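Local coordinates for protein folylpolyglutamate synthase (FolC) (Helicobacter pylori, PDB 6K8C) that probably adds glutamate to dihydropteroate and then further glutamates to tetrahydrofolates, using ATP, in folate biosynthesis, at residues K75-T80 and M131-C136. Sequence-based numbering, arbitrary orientation.
Sequences KVLHFT and MLAKDC
The Cys136 sulfur lies almost straight over one face of the Val76-Leu77 peptide, with SG 3.8 Å from Leu77 N, and Cys136 CB packs against Lys75 O at 3.5 Å. The carbonyl of Asp135 is met close to its plane instead: Lys75 NZ gives a long hydrogen bond of 3.3 Å to Asp135 O, with a C=O...N angle of 152° and a tilt of 16° from the carbonyl plane. Bends at chi3 and chi4 bring the lysine chain round to this oxygen. The Asp135 carboxylate turns away, its OD2 5.9 Å from Lys75 NZ. In the Mur ligase middle domain, a P-loop NTPase fold, a type I turn from Ala133 to Cys136 follows helix 121-132 and leads into strand 138-142, which pairs in parallel with strand 76-79 through backbone hydrogen bonds of Leu77 with Tyr138 and Val140. Leu77 packs on the buried side of the contact. Its CD1 presses tightly on Leu132 CB at 3.4 Å, the two side chains crossing at a slant; a near-trans chi1 (-171°) swings CG away from the backbone N to put it there. Leu77 CB rests 3.9 Å from Ala133 CB and also touches the Cys136 sulfur. Leu93 of the antiparallel neighbouring strand 91-93 touches both Leu77 and Cys136.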
loop_
_atom_site.group_PDB
_atom_site.type_symbol
_atom_site.label_atom_id
_atom_site.label_comp_id
_atom_site.label_asym_id
_atom_site.label_seq_id
_atom_site.Cartn_x
_atom_site.Cartn_y
_atom_site.Cartn_z
ATOM N N LYS A 75 -13.479 -15.542 4.374
ATOM C CA LYS A 75 -12.429 -15.111 5.287
ATOM C C LYS A 75 -11.209 -14.716 4.465
ATOM O O LYS A 75 -10.711 -15.514 3.664
ATOM C CB LYS A 75 -12.087 -16.222 6.281
ATOM C CG LYS A 75 -13.179 -16.475 7.308
ATOM C CD LYS A 75 -12.672 -17.352 8.448
ATOM C CE LYS A 75 -13.580 -18.551 8.681
ATOM N NZ LYS A 75 -12.801 -19.799 8.928
ATOM N N VAL A 76 -10.741 -13.483 4.647
ATOM C CA VAL A 76 -9.675 -12.921 3.825
ATOM C C VAL A 76 -8.670 -12.204 4.718
ATOM O O VAL A 76 -9.052 -11.464 5.630
ATOM C CB VAL A 76 -10.229 -11.938 2.767
ATOM C CG1 VAL A 76 -9.120 -11.492 1.815
ATOM C CG2 VAL A 76 -11.384 -12.561 1.997
ATOM N N LEU A 77 -7.387 -12.393 4.432
ATOM C CA LEU A 77 -6.331 -11.582 5.017
ATOM C C LEU A 77 -5.673 -10.756 3.924
ATOM O O LEU A 77 -5.262 -11.299 2.893
ATOM C CB LEU A 77 -5.277 -12.438 5.719
ATOM C CG LEU A 77 -4.293 -11.583 6.528
ATOM C CD1 LEU A 77 -3.945 -12.297 7.819
ATOM C CD2 LEU A 77 -3.027 -11.247 5.746
ATOM N N HIS A 78 -5.556 -9.453 4.164
ATOM C CA HIS A 78 -4.892 -8.535 3.250
ATOM C C HIS A 78 -3.576 -8.099 3.878
ATOM O O HIS A 78 -3.569 -7.436 4.921
ATOM C CB HIS A 78 -5.772 -7.324 2.946
ATOM C CG HIS A 78 -5.197 -6.407 1.914
ATOM N ND1 HIS A 78 -5.572 -5.085 1.798
ATOM C CD2 HIS A 78 -4.280 -6.624 0.943
ATOM C CE1 HIS A 78 -4.917 -4.530 0.793
ATOM N NE2 HIS A 78 -4.126 -5.442 0.258
ATOM N N PHE A 79 -2.474 -8.472 3.240
ATOM C CA PHE A 79 -1.126 -8.203 3.725
ATOM C C PHE A 79 -0.543 -7.047 2.921
ATOM O O PHE A 79 -0.399 -7.159 1.704
ATOM C CB PHE A 79 -0.270 -9.459 3.568
ATOM C CG PHE A 79 1.183 -9.270 3.901
ATOM C CD1 PHE A 79 1.576 -8.898 5.173
ATOM C CD2 PHE A 79 2.156 -9.506 2.940
ATOM C CE1 PHE A 79 2.915 -8.749 5.479
ATOM C CE2 PHE A 79 3.498 -9.359 3.239
ATOM C CZ PHE A 79 3.876 -8.982 4.509
ATOM N N THR A 80 -0.209 -5.944 3.594
ATOM C CA THR A 80 0.293 -4.748 2.924
ATOM C C THR A 80 1.596 -4.294 3.566
ATOM O O THR A 80 1.999 -4.784 4.620
ATOM C CB THR A 80 -0.725 -3.603 2.974
ATOM O OG1 THR A 80 -0.972 -3.248 4.342
ATOM C CG2 THR A 80 -2.025 -4.023 2.319
ATOM N N MET A 131 0.795 -17.257 8.740
ATOM C CA MET A 131 0.300 -17.834 9.989
ATOM C C MET A 131 -1.087 -17.300 10.320
ATOM O O MET A 131 -1.993 -18.058 10.693
ATOM C CB MET A 131 1.274 -17.536 11.133
ATOM C CG MET A 131 2.481 -18.455 11.192
ATOM S SD MET A 131 2.060 -20.159 11.633
ATOM C CE MET A 131 1.422 -19.928 13.289
ATOM N N LEU A 132 -1.272 -15.986 10.181
ATOM C CA LEU A 132 -2.556 -15.373 10.490
ATOM C C LEU A 132 -3.655 -15.801 9.530
ATOM O O LEU A 132 -4.830 -15.755 9.905
ATOM C CB LEU A 132 -2.423 -13.854 10.473
ATOM C CG LEU A 132 -1.578 -13.252 11.589
ATOM C CD1 LEU A 132 -1.339 -11.775 11.328
ATOM C CD2 LEU A 132 -2.252 -13.462 12.930
ATOM N N ALA A 133 -3.303 -16.216 8.311
ATOM C CA ALA A 133 -4.277 -16.577 7.287
ATOM C C ALA A 133 -4.511 -18.081 7.197
ATOM O O ALA A 133 -5.104 -18.545 6.217
ATOM C CB ALA A 133 -3.832 -16.038 5.925
ATOM N N LYS A 134 -4.069 -18.841 8.204
ATOM C CA LYS A 134 -4.155 -20.301 8.177
ATOM C C LYS A 134 -5.550 -20.797 7.806
ATOM O O LYS A 134 -5.690 -21.755 7.035
ATOM C CB LYS A 134 -3.744 -20.857 9.544
ATOM C CG LYS A 134 -3.840 -22.372 9.677
ATOM C CD LYS A 134 -3.788 -22.777 11.148
ATOM C CE LYS A 134 -3.056 -24.092 11.346
ATOM N NZ LYS A 134 -3.584 -25.159 10.452
ATOM N N ASP A 135 -6.591 -20.168 8.350
ATOM C CA ASP A 135 -7.966 -20.596 8.122
ATOM C C ASP A 135 -8.743 -19.633 7.232
ATOM O O ASP A 135 -9.978 -19.601 7.289
ATOM C CB ASP A 135 -8.696 -20.778 9.452
ATOM C CG ASP A 135 -8.039 -21.821 10.334
ATOM O OD1 ASP A 135 -7.777 -22.935 9.835
ATOM O OD2 ASP A 135 -7.778 -21.518 11.515
ATOM N N CYS A 136 -8.052 -18.854 6.407
ATOM C CA CYS A 136 -8.713 -17.924 5.506
ATOM C C CYS A 136 -9.074 -18.607 4.196
ATOM O O CYS A 136 -8.451 -19.590 3.785
ATOM C CB CYS A 136 -7.822 -16.712 5.225
ATOM S SG CYS A 136 -7.778 -15.534 6.567
#